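Putative hyaluronoglucosaminidase (Clostridium perfringens, PDB 6PWI) probably acts as a family 84 glycoside hydrolase that removes N-acetylhexosamine residues from glycans, this chain being the part that includes the catalytic barrel domain. Local coordinates at residues G289-G294 and K321-E326. Residues are numbered along the deposited sequence; the frame is centred on the assembly and turned at random.
Sequences GVRQFG and KGDVYE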
loop_
_atom_site.group_PDB
_atom_site.type_symbol
_atom_site.label_atom_id
_atom_site.label_comp_id
_atom_site.label_asym_id
_atom_site.label_seq_id
_atom_site.Cartn_x
_atom_site.Cartn_y
_atom_site.Cartn_z
ATOM N N GLY A 289 -6.724 21.466 -8.079
ATOM C CA GLY A 289 -5.564 20.745 -8.594
ATOM C C GLY A 289 -5.798 19.260 -8.898
ATOM O O GLY A 289 -4.889 18.585 -9.374
ATOM N N VAL A 290 -7.005 18.749 -8.630
ATOM C CA VAL A 290 -7.353 17.375 -8.964
ATOM C C VAL A 290 -7.284 17.189 -10.481
ATOM O O VAL A 290 -7.852 17.977 -11.233
ATOM C CB VAL A 290 -8.736 16.978 -8.413
ATOM C CG1 VAL A 290 -9.105 15.559 -8.809
ATOM C CG2 VAL A 290 -8.824 17.149 -6.903
ATOM N N ARG A 291 -6.610 16.117 -10.921
ATOM C CA ARG A 291 -6.362 15.892 -12.340
ATOM C C ARG A 291 -6.725 14.461 -12.753
ATOM O O ARG A 291 -6.370 14.023 -13.848
ATOM C CB ARG A 291 -4.910 16.252 -12.685
ATOM C CG ARG A 291 -4.607 17.745 -12.664
ATOM C CD ARG A 291 -5.292 18.529 -13.772
ATOM N NE ARG A 291 -5.037 19.967 -13.730
ATOM C CZ ARG A 291 -5.597 20.834 -12.882
ATOM N NH1 ARG A 291 -5.278 22.113 -12.951
ATOM N NH2 ARG A 291 -6.471 20.435 -11.972
ATOM N N GLN A 292 -7.430 13.735 -11.872
ATOM C CA GLN A 292 -7.920 12.395 -12.169
ATOM C C GLN A 292 -9.148 12.108 -11.309
ATOM O O GLN A 292 -9.206 12.501 -10.147
ATOM C CB GLN A 292 -6.831 11.337 -11.980
ATOM C CG GLN A 292 -7.170 10.016 -12.658
ATOM C CD GLN A 292 -6.048 9.006 -12.712
ATOM O OE1 GLN A 292 -5.024 9.117 -12.030
ATOM N NE2 GLN A 292 -6.242 7.992 -13.539
ATOM N N PHE A 293 -10.121 11.408 -11.900
ATOM C CA PHE A 293 -11.427 11.236 -11.289
ATOM C C PHE A 293 -11.889 9.785 -11.401
ATOM O O PHE A 293 -11.568 9.099 -12.368
ATOM C CB PHE A 293 -12.430 12.188 -11.949
ATOM C CG PHE A 293 -12.125 13.648 -11.745
ATOM C CD1 PHE A 293 -12.564 14.313 -10.608
ATOM C CD2 PHE A 293 -11.386 14.359 -12.679
ATOM C CE1 PHE A 293 -12.279 15.658 -10.413
ATOM C CE2 PHE A 293 -11.092 15.701 -12.480
ATOM C CZ PHE A 293 -11.543 16.350 -11.351
ATOM N N GLY A 294 -12.659 9.337 -10.400
ATOM C CA GLY A 294 -13.320 8.042 -10.413
ATOM C C GLY A 294 -14.836 8.200 -10.363
ATOM O O GLY A 294 -15.350 9.110 -9.714
ATOM N N LYS A 321 -10.042 19.413 -21.363
ATOM C CA LYS A 321 -9.184 19.953 -20.323
ATOM C C LYS A 321 -7.713 19.709 -20.650
ATOM O O LYS A 321 -6.857 20.483 -20.238
ATOM C CB LYS A 321 -9.606 19.383 -18.968
ATOM C CG LYS A 321 -10.917 19.938 -18.430
ATOM C CD LYS A 321 -10.681 21.146 -17.568
ATOM C CE LYS A 321 -11.830 22.125 -17.572
ATOM N NZ LYS A 321 -11.532 23.263 -16.672
ATOM N N GLY A 322 -7.420 18.619 -21.367
ATOM C CA GLY A 322 -6.087 18.383 -21.899
ATOM C C GLY A 322 -5.103 17.743 -20.918
ATOM O O GLY A 322 -4.197 17.033 -21.343
ATOM N N ASP A 323 -5.252 17.998 -19.611
ATOM C CA ASP A 323 -4.264 17.512 -18.657
ATOM C C ASP A 323 -4.905 16.634 -17.576
ATOM O O ASP A 323 -4.356 16.498 -16.481
ATOM C CB ASP A 323 -3.433 18.667 -18.082
ATOM C CG ASP A 323 -4.236 19.642 -17.231
ATOM O OD1 ASP A 323 -5.471 19.698 -17.403
ATOM O OD2 ASP A 323 -3.622 20.334 -16.395
ATOM N N VAL A 324 -6.058 16.028 -17.886
ATOM C CA VAL A 324 -6.720 15.141 -16.942
ATOM C C VAL A 324 -6.477 13.690 -17.359
ATOM O O VAL A 324 -6.847 13.279 -18.456
ATOM C CB VAL A 324 -8.221 15.473 -16.800
ATOM C CG1 VAL A 324 -8.950 14.498 -15.885
ATOM C CG2 VAL A 324 -8.426 16.894 -16.312
ATOM N N TYR A 325 -5.853 12.916 -16.464
ATOM C CA TYR A 325 -5.613 11.501 -16.690
ATOM C C TYR A 325 -6.950 10.780 -16.846
ATOM O O TYR A 325 -8.004 11.357 -16.587
ATOM C CB TYR A 325 -4.775 10.912 -15.555
ATOM C CG TYR A 325 -3.371 11.450 -15.432
ATOM C CD1 TYR A 325 -2.362 11.029 -16.288
ATOM C CD2 TYR A 325 -3.039 12.362 -14.440
ATOM C CE1 TYR A 325 -1.065 11.510 -16.169
ATOM C CE2 TYR A 325 -1.749 12.852 -14.306
ATOM C CZ TYR A 325 -0.756 12.422 -15.172
ATOM O OH TYR A 325 0.518 12.899 -15.044
ATOM N N GLU A 326 -6.893 9.510 -17.265
ATOM C CA GLU A 326 -8.094 8.784 -17.664
ATOM C C GLU A 326 -8.935 8.423 -16.444
ATOM O O GLU A 326 -8.410 8.276 -15.343
ATOM C CB GLU A 326 -7.764 7.584 -18.557
ATOM C CG GLU A 326 -6.584 6.758 -18.086
ATOM C CD GLU A 326 -6.101 5.780 -19.144
ATOM O OE1 GLU A 326 -6.198 4.549 -18.908
ATOM O OE2 GLU A 326 -5.639 6.250 -20.208
HETATM O O HOH W 1 -10.434 11.392 -14.821
#
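Arg-291 and Asp-323 form a salt bridge at the N-terminal ends of neighbouring strands in the (beta/alpha)8 barrel. Residues 289-294 lead from helix 268-286 into strand 293-296. Residues 321-326 lead from helix 304-321 towards strand 328-330, the next parallel strand of the barrel.

The Arg-291 chain bends at chi2, then runs on to bring NE within 3.0 Å of Asp-323 OD2. The carboxylate oxygen lies near the guanidinium plane, but NE meets it from above the carboxylate plane. The two flat groups are turned 63° apart. NH2 of the same guanidinium curls back to Val-290 O (2.9 Å), which helps hold the guanidinium in this rotation. Tyr-286, at the end of helix 268-286, takes a second hydrogen bond from NH2 on its backbone O, makes a cation-pi contact with Arg-291, and bonds Asp-323 OD1 through its OH.

Tyr-325 N donates to Arg-291 O at 2.9 Å. Val-324 CA adds a CA-H...O contact to this oxygen. Val-324 CG1 packs at the edge of the Phe-293 ring, 4.0 Å from CD2, and that ring also stacks on Phe-282 of helix 268-286.

Water 1 accepts from Phe-293 N and donates to Tyr-325 O, bridging the two backbones; a backbone hydrogen bond between Phe-293 and Ile-328 follows, where the strands pair.

Gln-292 sets CG anti to its backbone N (chi1 -163°) and stays extended beyond it. Its side chain crosses that of Tyr-325 at about a right angle, with CD 3.7 Å from Tyr-325 CB, and reaches the backbone of Glu-326. There NE2 donates to Glu-326 O at 2.8 Å, fairly straight at 162°, with the donor in the carbonyl plane.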